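Local coordinates for protein peptidyl-prolyl cis-trans isomerase FKBP13, chloroplastic (Arabidopsis thaliana, PDB 1U79) that catalyses the cis-trans isomerisation of peptidyl-proline bonds in the chloroplast thylakoid lumen and regulates the accumulation of the Rieske protein, at residues A[12-17]-A[70-75]; A[17-22]-A[120-125]; A[39-42]-A[46-49]. One frame throughout, in Å; residues are numbered along the deposited sequence.

How the contacts relate
All three contacts lie in the FKBP fold, whose curved antiparallel sheet wraps round one main helix. Contacts 1 and 2 share Cys-17 and strand 15-18, their centres about 11 Å apart, and meet where Trp-70 and Ile-74 of helix 68-75 pack on Phe-121 and Ile-123 of strand 119-128. Contact 3, a hairpin, lies along the chain between the segments of each of the other two. Its centre is about 15 Å from that of contact 2, which it meets on neighbouring strands 32-40 and 119-128, and about 16 Å from that of contact 1, which it does not touch. Trp-70, Phe-121 and Phe-47 form an aromatic run that probably lines the proline-binding pocket, as in other FKBPs.

Contact 1: A[12-17]-A[70-75]; sequences SGLAFC and WDQGIL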
loop_
_atom_site.group_PDB
_atom_site.type_symbol
_atom_site.label_atom_id
_atom_site.label_comp_id
_atom_site.label_asym_id
_atom_site.label_seq_id
_atom_site.Cartn_x
_atom_site.Cartn_y
_atom_site.Cartn_z
ATOM N N SER A 12 -9.159 -0.292 -12.086
ATOM C CA SER A 12 -9.298 -1.452 -11.203
ATOM C C SER A 12 -9.936 -1.170 -9.851
ATOM O O SER A 12 -10.237 -2.098 -9.102
ATOM C CB SER A 12 -7.929 -2.071 -10.964
ATOM O OG SER A 12 -7.149 -1.217 -10.145
ATOM N N GLY A 13 -10.137 0.101 -9.534
ATOM C CA GLY A 13 -10.697 0.456 -8.245
ATOM C C GLY A 13 -9.606 0.942 -7.301
ATOM O O GLY A 13 -9.874 1.648 -6.332
ATOM N N LEU A 14 -8.367 0.546 -7.568
ATOM C CA LEU A 14 -7.248 0.982 -6.743
ATOM C C LEU A 14 -7.172 2.493 -6.917
ATOM O O LEU A 14 -7.027 2.985 -8.043
ATOM C CB LEU A 14 -5.943 0.332 -7.224
ATOM C CG LEU A 14 -4.669 0.583 -6.416
ATOM C CD1 LEU A 14 -4.833 0.067 -4.984
ATOM C CD2 LEU A 14 -3.499 -0.118 -7.100
ATOM N N ALA A 15 -7.267 3.236 -5.820
ATOM C CA ALA A 15 -7.220 4.690 -5.905
ATOM C C ALA A 15 -6.057 5.257 -5.108
ATOM O O ALA A 15 -5.573 4.632 -4.161
ATOM C CB ALA A 15 -8.523 5.284 -5.416
ATOM N N PHE A 16 -5.612 6.444 -5.490
ATOM C CA PHE A 16 -4.489 7.058 -4.810
ATOM C C PHE A 16 -4.568 8.575 -4.839
ATOM O O PHE A 16 -5.349 9.162 -5.586
ATOM C CB PHE A 16 -3.187 6.664 -5.505
ATOM C CG PHE A 16 -2.926 7.454 -6.771
ATOM C CD1 PHE A 16 -3.654 7.203 -7.927
ATOM C CD2 PHE A 16 -2.008 8.502 -6.775
ATOM C CE1 PHE A 16 -3.475 7.990 -9.077
ATOM C CE2 PHE A 16 -1.824 9.295 -7.921
ATOM C CZ PHE A 16 -2.563 9.032 -9.070
ATOM N N CYS A 17 -3.733 9.189 -4.012
ATOM C CA CYS A 17 -3.577 10.634 -3.967
ATOM C C CYS A 17 -2.151 10.823 -3.477
ATOM O O CYS A 17 -1.748 10.213 -2.486
ATOM C CB CYS A 17 -4.568 11.306 -3.004
ATOM S SG CYS A 17 -4.445 10.787 -1.265
ATOM N N TRP A 70 -0.232 -2.997 -3.313
ATOM C CA TRP A 70 1.019 -2.316 -2.997
ATOM C C TRP A 70 1.914 -2.327 -4.234
ATOM O O TRP A 70 2.520 -1.316 -4.581
ATOM C CB TRP A 70 1.726 -2.989 -1.814
ATOM C CG TRP A 70 1.437 -2.349 -0.466
ATOM C CD1 TRP A 70 0.214 -2.006 0.045
ATOM C CD2 TRP A 70 2.400 -2.003 0.532
ATOM N NE1 TRP A 70 0.360 -1.467 1.305
ATOM C CE2 TRP A 70 1.694 -1.454 1.628
ATOM C CE3 TRP A 70 3.798 -2.101 0.607
ATOM C CZ2 TRP A 70 2.340 -1.005 2.787
ATOM C CZ3 TRP A 70 4.441 -1.657 1.754
ATOM C CH2 TRP A 70 3.709 -1.113 2.834
ATOM N N ASP A 71 1.985 -3.466 -4.914
ATOM C CA ASP A 71 2.803 -3.548 -6.120
ATOM C C ASP A 71 2.311 -2.546 -7.157
ATOM O O ASP A 71 3.090 -1.719 -7.653
ATOM C CB ASP A 71 2.787 -4.963 -6.704
ATOM C CG ASP A 71 3.835 -5.876 -6.063
ATOM O OD1 ASP A 71 4.758 -5.363 -5.413
ATOM O OD2 ASP A 71 3.746 -7.108 -6.223
ATOM N N GLN A 72 1.018 -2.598 -7.460
ATOM C CA GLN A 72 0.430 -1.694 -8.436
ATOM C C GLN A 72 0.388 -0.261 -7.910
ATOM O O GLN A 72 0.635 0.684 -8.656
ATOM C CB GLN A 72 -0.992 -2.137 -8.806
ATOM C CG GLN A 72 -1.098 -3.583 -9.276
ATOM C CD GLN A 72 -2.514 -3.961 -9.700
ATOM O OE1 GLN A 72 -3.467 -3.221 -9.463
ATOM N NE2 GLN A 72 -2.652 -5.123 -10.321
ATOM N N GLY A 73 0.095 -0.116 -6.621
ATOM C CA GLY A 73 -0.005 1.199 -6.013
ATOM C C GLY A 73 1.294 1.964 -5.869
ATOM O O GLY A 73 1.277 3.189 -5.771
ATOM N N ILE A 74 2.421 1.252 -5.851
ATOM C CA ILE A 74 3.722 1.892 -5.711
ATOM C C ILE A 74 4.482 1.923 -7.039
ATOM O O ILE A 74 5.127 2.909 -7.381
ATOM C CB ILE A 74 4.577 1.144 -4.667
ATOM C CG1 ILE A 74 3.898 1.230 -3.300
ATOM C CG2 ILE A 74 5.984 1.727 -4.609
ATOM C CD1 ILE A 74 4.503 0.285 -2.262
ATOM N N LEU A 75 4.386 0.841 -7.795
ATOM C CA LEU A 75 5.084 0.748 -9.069
ATOM C C LEU A 75 4.251 1.355 -10.192
ATOM O O LEU A 75 4.778 1.733 -11.241
ATOM C CB LEU A 75 5.368 -0.723 -9.384
ATOM C CG LEU A 75 6.548 -1.042 -10.296
ATOM C CD1 LEU A 75 7.833 -0.485 -9.695
ATOM C CD2 LEU A 75 6.655 -2.553 -10.452
#
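Ser-12 and Leu-14 carry this contact from the 12-17 side, meeting Gln-72 and Gly-73 of helix 68-75. Ser-12 lies at the partly exposed end of the contact, its OG 4.2 Å from Gln-72 OE1, too far for a hydrogen bond; the hydroxyl bonds instead to Ser-10 OG. Gly-13 takes no part across the gap. Its positive phi of 102° would press a CB against the carbonyl O of Ser-12, and glycine suits such a turn into the strand. Leu-14 does most of the work. With CG anti to the backbone N (chi1 -175°), its isobutyl group extends from the loop to the helix, where CD2 is the branch that touches. Leu-14 CD2 sits 3.6 Å from both Gly-73 N and Gln-72 CB.

The methyl packs on the bare backbone of Gly-73, where a CB would just touch Leu-14 CD2, at about 4.0 Å. This is the helix that packs against the concave side of the sheet in the FKBP fold, and Leu-14, just before strand 15-18, closes over one flank of it, also touching Ile-80 and Ile-93. Gln-72 meets the leucine with the aliphatic base of its side chain, while its extended chain carries the amide out toward Ser-12, OE1 passing 3.9 Å from Leu-14 CD2. An apolar stem with a polar end fits this partly exposed edge. Beyond Leu-14 the strand runs on past Ala-15 and Phe-16, whose ring turns away to Pro-81 and Leu-91, to Cys-17, disulfide-bonded to Cys-5.

Contact 2: A[17-22]-A[120-125]; sequences CDKVVG and LFDIEY
Lys-19 and Asp-122 are the residues whose backbones come nearest across the two segments, with CA atoms 9.1 Å apart, so no main-chain bonding joins 17-22 to 120-125; strand 88-93 pairs with both. The gap is bridged by side chains. Beyond CG the lysine chain is fully extended, which suits a long residue that must span such a distance, and its NZ arrives 3.5 Å from Asp-122 OD2 and 3.6 Å from OD1. Nearly equidistant from the two oxygens, the ammonium makes a salt bridge whose hydrogen bond to OD2 is weak, the two side chains crossing at about a right angle. The firmer polar partner of the aspartate is Thr-90, whose OG1 bonds OD1 and so helps fix the carboxylate for the lysine. An alanine in place of Asp-122 would probably leave the Lys-19 ammonium without its counter-ion here and the Thr-90 hydroxyl without this acceptor. Lys-19 lies where the chain turns a corner, and with Val-20 it faces Lys-88 in a classic beta bulge. The arrangement is a surface ion pair reaching across strand 88-93, which lies between strands 15-18 and 119-128 in the antiparallel sheet of the FKBP fold.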
loop_
_atom_site.group_PDB
_atom_site.type_symbol
_atom_site.label_atom_id
_atom_site.label_comp_id
_atom_site.label_asym_id
_atom_site.label_seq_id
_atom_site.Cartn_x
_atom_site.Cartn_y
_atom_site.Cartn_z
ATOM N N CYS A 17 -3.733 9.189 -4.012
ATOM C CA CYS A 17 -3.577 10.634 -3.967
ATOM C C CYS A 17 -2.151 10.823 -3.477
ATOM O O CYS A 17 -1.748 10.213 -2.486
ATOM C CB CYS A 17 -4.568 11.306 -3.004
ATOM S SG CYS A 17 -4.445 10.787 -1.265
ATOM N N ASP A 18 -1.372 11.627 -4.191
ATOM C CA ASP A 18 -0.001 11.893 -3.788
ATOM C C ASP A 18 0.036 13.106 -2.864
ATOM O O ASP A 18 0.041 14.252 -3.322
ATOM C CB ASP A 18 0.895 12.129 -5.014
ATOM C CG ASP A 18 1.350 10.826 -5.660
ATOM O OD1 ASP A 18 1.612 9.855 -4.914
ATOM O OD2 ASP A 18 1.460 10.765 -6.901
ATOM N N LYS A 19 0.046 12.846 -1.560
ATOM C CA LYS A 19 0.079 13.908 -0.554
ATOM C C LYS A 19 1.360 14.720 -0.712
ATOM O O LYS A 19 1.370 15.935 -0.534
ATOM C CB LYS A 19 -0.009 13.300 0.848
ATOM C CG LYS A 19 -1.337 12.594 1.116
ATOM C CD LYS A 19 -1.448 12.142 2.563
ATOM C CE LYS A 19 -2.906 11.921 2.960
ATOM N NZ LYS A 19 -3.030 11.551 4.396
ATOM N N VAL A 20 2.449 14.035 -1.027
ATOM C CA VAL A 20 3.716 14.705 -1.267
ATOM C C VAL A 20 4.403 13.964 -2.398
ATOM O O VAL A 20 4.687 12.772 -2.286
ATOM C CB VAL A 20 4.641 14.692 -0.042
ATOM C CG1 VAL A 20 5.931 15.442 -0.376
ATOM C CG2 VAL A 20 3.950 15.341 1.155
ATOM N N VAL A 21 4.644 14.664 -3.502
ATOM C CA VAL A 21 5.307 14.058 -4.650
ATOM C C VAL A 21 6.792 13.885 -4.344
ATOM O O VAL A 21 7.431 14.808 -3.841
ATOM C CB VAL A 21 5.162 14.947 -5.898
ATOM C CG1 VAL A 21 5.915 14.322 -7.073
ATOM C CG2 VAL A 21 3.695 15.145 -6.212
ATOM N N GLY A 22 7.331 12.704 -4.641
ATOM C CA GLY A 22 8.737 12.441 -4.377
ATOM C C GLY A 22 9.662 13.408 -5.093
ATOM O O GLY A 22 9.242 14.119 -6.009
ATOM N N LEU A 120 -6.786 1.176 3.648
ATOM C CA LEU A 120 -6.219 2.490 3.402
ATOM C C LEU A 120 -4.795 2.465 3.923
ATOM O O LEU A 120 -4.557 2.027 5.050
ATOM C CB LEU A 120 -7.011 3.578 4.137
ATOM C CG LEU A 120 -8.371 3.999 3.569
ATOM C CD1 LEU A 120 -9.028 4.998 4.521
ATOM C CD2 LEU A 120 -8.202 4.624 2.195
ATOM N N PHE A 121 -3.844 2.887 3.100
ATOM C CA PHE A 121 -2.460 2.954 3.552
ATOM C C PHE A 121 -1.893 4.331 3.276
ATOM O O PHE A 121 -2.238 4.973 2.276
ATOM C CB PHE A 121 -1.550 1.955 2.829
ATOM C CG PHE A 121 -1.732 0.518 3.245
ATOM C CD1 PHE A 121 -2.641 -0.305 2.583
ATOM C CD2 PHE A 121 -0.948 -0.025 4.263
ATOM C CE1 PHE A 121 -2.766 -1.652 2.921
ATOM C CE2 PHE A 121 -1.068 -1.372 4.612
ATOM C CZ PHE A 121 -1.977 -2.186 3.939
ATOM N N ASP A 122 -1.048 4.790 4.188
ATOM C CA ASP A 122 -0.328 6.036 4.006
ATOM C C ASP A 122 1.050 5.439 3.782
ATOM O O ASP A 122 1.597 4.782 4.669
ATOM C CB ASP A 122 -0.359 6.892 5.269
ATOM C CG ASP A 122 -1.251 8.109 5.118
ATOM O OD1 ASP A 122 -2.188 8.061 4.290
ATOM O OD2 ASP A 122 -1.027 9.112 5.830
ATOM N N ILE A 123 1.584 5.607 2.579
ATOM C CA ILE A 123 2.884 5.041 2.266
ATOM C C ILE A 123 3.966 6.092 2.081
ATOM O O ILE A 123 3.782 7.082 1.364
ATOM C CB ILE A 123 2.811 4.170 0.989
ATOM C CG1 ILE A 123 1.773 3.058 1.189
ATOM C CG2 ILE A 123 4.187 3.579 0.676
ATOM C CD1 ILE A 123 1.761 2.007 0.113
ATOM N N GLU A 124 5.092 5.865 2.745
ATOM C CA GLU A 124 6.238 6.743 2.637
ATOM C C GLU A 124 7.342 5.933 1.975
ATOM O O GLU A 124 7.988 5.096 2.609
ATOM C CB GLU A 124 6.662 7.247 4.019
ATOM C CG GLU A 124 5.714 8.319 4.540
ATOM C CD GLU A 124 5.891 8.617 6.003
ATOM O OE1 GLU A 124 7.007 8.984 6.420
ATOM O OE2 GLU A 124 4.898 8.492 6.745
ATOM N N TYR A 125 7.520 6.174 0.678
ATOM C CA TYR A 125 8.539 5.490 -0.115
ATOM C C TYR A 125 9.862 6.200 0.136
ATOM O O TYR A 125 10.133 7.262 -0.433
ATOM C CB TYR A 125 8.172 5.554 -1.604
ATOM C CG TYR A 125 9.203 4.953 -2.542
ATOM C CD1 TYR A 125 9.344 5.433 -3.845
ATOM C CD2 TYR A 125 10.050 3.920 -2.123
ATOM C CE1 TYR A 125 10.306 4.909 -4.710
ATOM C CE2 TYR A 125 11.015 3.385 -2.981
ATOM C CZ TYR A 125 11.135 3.891 -4.273
ATOM O OH TYR A 125 12.082 3.380 -5.121
#

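Contact 3: A[39-42]-A[46-49]; sequences GKLE and VFDS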
loop_
_atom_site.group_PDB
_atom_site.type_symbol
_atom_site.label_atom_id
_atom_site.label_comp_id
_atom_site.label_asym_id
_atom_site.label_seq_id
_atom_site.Cartn_x
_atom_site.Cartn_y
_atom_site.Cartn_z
ATOM N N GLY A 39 -1.401 1.318 8.007
ATOM C CA GLY A 39 -2.539 0.727 7.332
ATOM C C GLY A 39 -3.743 0.784 8.246
ATOM O O GLY A 39 -3.671 0.368 9.412
ATOM N N LYS A 40 -4.849 1.298 7.722
ATOM C CA LYS A 40 -6.081 1.424 8.492
ATOM C C LYS A 40 -7.280 0.903 7.720
ATOM O O LYS A 40 -7.285 0.872 6.478
ATOM C CB LYS A 40 -6.382 2.885 8.815
ATOM C CG LYS A 40 -5.268 3.705 9.421
ATOM C CD LYS A 40 -5.754 5.157 9.507
ATOM C CE LYS A 40 -4.737 6.079 10.154
ATOM N NZ LYS A 40 -5.192 7.500 10.050
ATOM N N LEU A 41 -8.312 0.522 8.464
ATOM C CA LEU A 41 -9.547 0.056 7.860
ATOM C C LEU A 41 -10.347 1.339 7.644
ATOM O O LEU A 41 -9.941 2.404 8.106
ATOM C CB LEU A 41 -10.291 -0.883 8.818
ATOM C CG LEU A 41 -9.574 -2.187 9.183
ATOM C CD1 LEU A 41 -10.421 -2.994 10.191
ATOM C CD2 LEU A 41 -9.334 -3.000 7.910
ATOM N N GLU A 42 -11.481 1.243 6.965
ATOM C CA GLU A 42 -12.299 2.421 6.690
ATOM C C GLU A 42 -12.997 3.051 7.887
ATOM O O GLU A 42 -13.720 4.036 7.737
ATOM C CB GLU A 42 -13.332 2.093 5.614
ATOM C CG GLU A 42 -12.784 2.118 4.205
ATOM C CD GLU A 42 -12.458 3.525 3.730
ATOM O OE1 GLU A 42 -12.926 4.499 4.364
ATOM O OE2 GLU A 42 -11.744 3.657 2.712
ATOM N N VAL A 46 -6.338 1.288 13.013
ATOM C CA VAL A 46 -5.018 0.971 12.479
ATOM C C VAL A 46 -4.767 -0.513 12.694
ATOM O O VAL A 46 -4.717 -0.975 13.843
ATOM C CB VAL A 46 -3.897 1.765 13.198
ATOM C CG1 VAL A 46 -2.528 1.320 12.680
ATOM C CG2 VAL A 46 -4.075 3.257 12.968
ATOM N N PHE A 47 -4.607 -1.264 11.604
ATOM C CA PHE A 47 -4.362 -2.699 11.711
ATOM C C PHE A 47 -2.893 -3.069 11.624
ATOM O O PHE A 47 -2.532 -4.216 11.872
ATOM C CB PHE A 47 -5.151 -3.485 10.644
ATOM C CG PHE A 47 -4.796 -3.133 9.209
ATOM C CD1 PHE A 47 -3.614 -3.591 8.627
ATOM C CD2 PHE A 47 -5.657 -2.348 8.443
ATOM C CE1 PHE A 47 -3.289 -3.270 7.298
ATOM C CE2 PHE A 47 -5.342 -2.017 7.113
ATOM C CZ PHE A 47 -4.157 -2.479 6.544
ATOM N N ASP A 48 -2.045 -2.106 11.269
ATOM C CA ASP A 48 -0.620 -2.372 11.149
ATOM C C ASP A 48 0.127 -1.123 10.705
ATOM O O ASP A 48 -0.430 -0.266 10.017
ATOM C CB ASP A 48 -0.383 -3.497 10.134
ATOM C CG ASP A 48 1.090 -3.874 9.997
ATOM O OD1 ASP A 48 1.852 -3.729 10.977
ATOM O OD2 ASP A 48 1.485 -4.339 8.906
ATOM N N SER A 49 1.383 -1.024 11.123
ATOM C CA SER A 49 2.226 0.098 10.749
ATOM C C SER A 49 3.682 -0.256 10.983
ATOM O O SER A 49 4.014 -1.045 11.877
ATOM C CB SER A 49 1.851 1.356 11.542
ATOM O OG SER A 49 2.394 1.347 12.848
#
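Gly-39 and Asp-48 form a hydrogen-bonded antiparallel pair: Gly-39 N gives a short, nearly straight bond of 2.7 Å to Asp-48 O, 168° at the hydrogen. Gly-39 O accepts from Phe-47 N at 2.9 Å, and only weakly from Asp-48 N at 3.5 Å. One glycine faces two residues, the definition of a classic beta bulge. Val-46 CA adds a C-H...O contact to the same oxygen.

The Phe-47 ring lies over this glycine. Its chi1 of 61° sets CG between the backbone N and the carbonyl carbon and folds the ring back onto strand 32-40, where Gly-39 CA makes a CH-pi contact 4.1 Å from the centroid. A CB on Gly-39 would collide with Phe-47 CZ, so glycine fits here. Leu-41 CD2 packs 3.8 Å from Phe-47 CD2, and Phe-121 meets the ring with the planes nearly perpendicular. On the exposed face the aliphatic stem of Lys-40 lies obliquely across Val-46, CG to CG2 3.8 Å. Asp-48 OD2 is hydrogen-bonded to Tyr-37 OH and OD1 forms a salt bridge with Arg-53, while Ser-49 N-caps helix 50-53. In this bulged hairpin Phe-47 and Asp-48, with Tyr-37 and Phe-121, probably line the proline-binding pocket, as in other FKBPs.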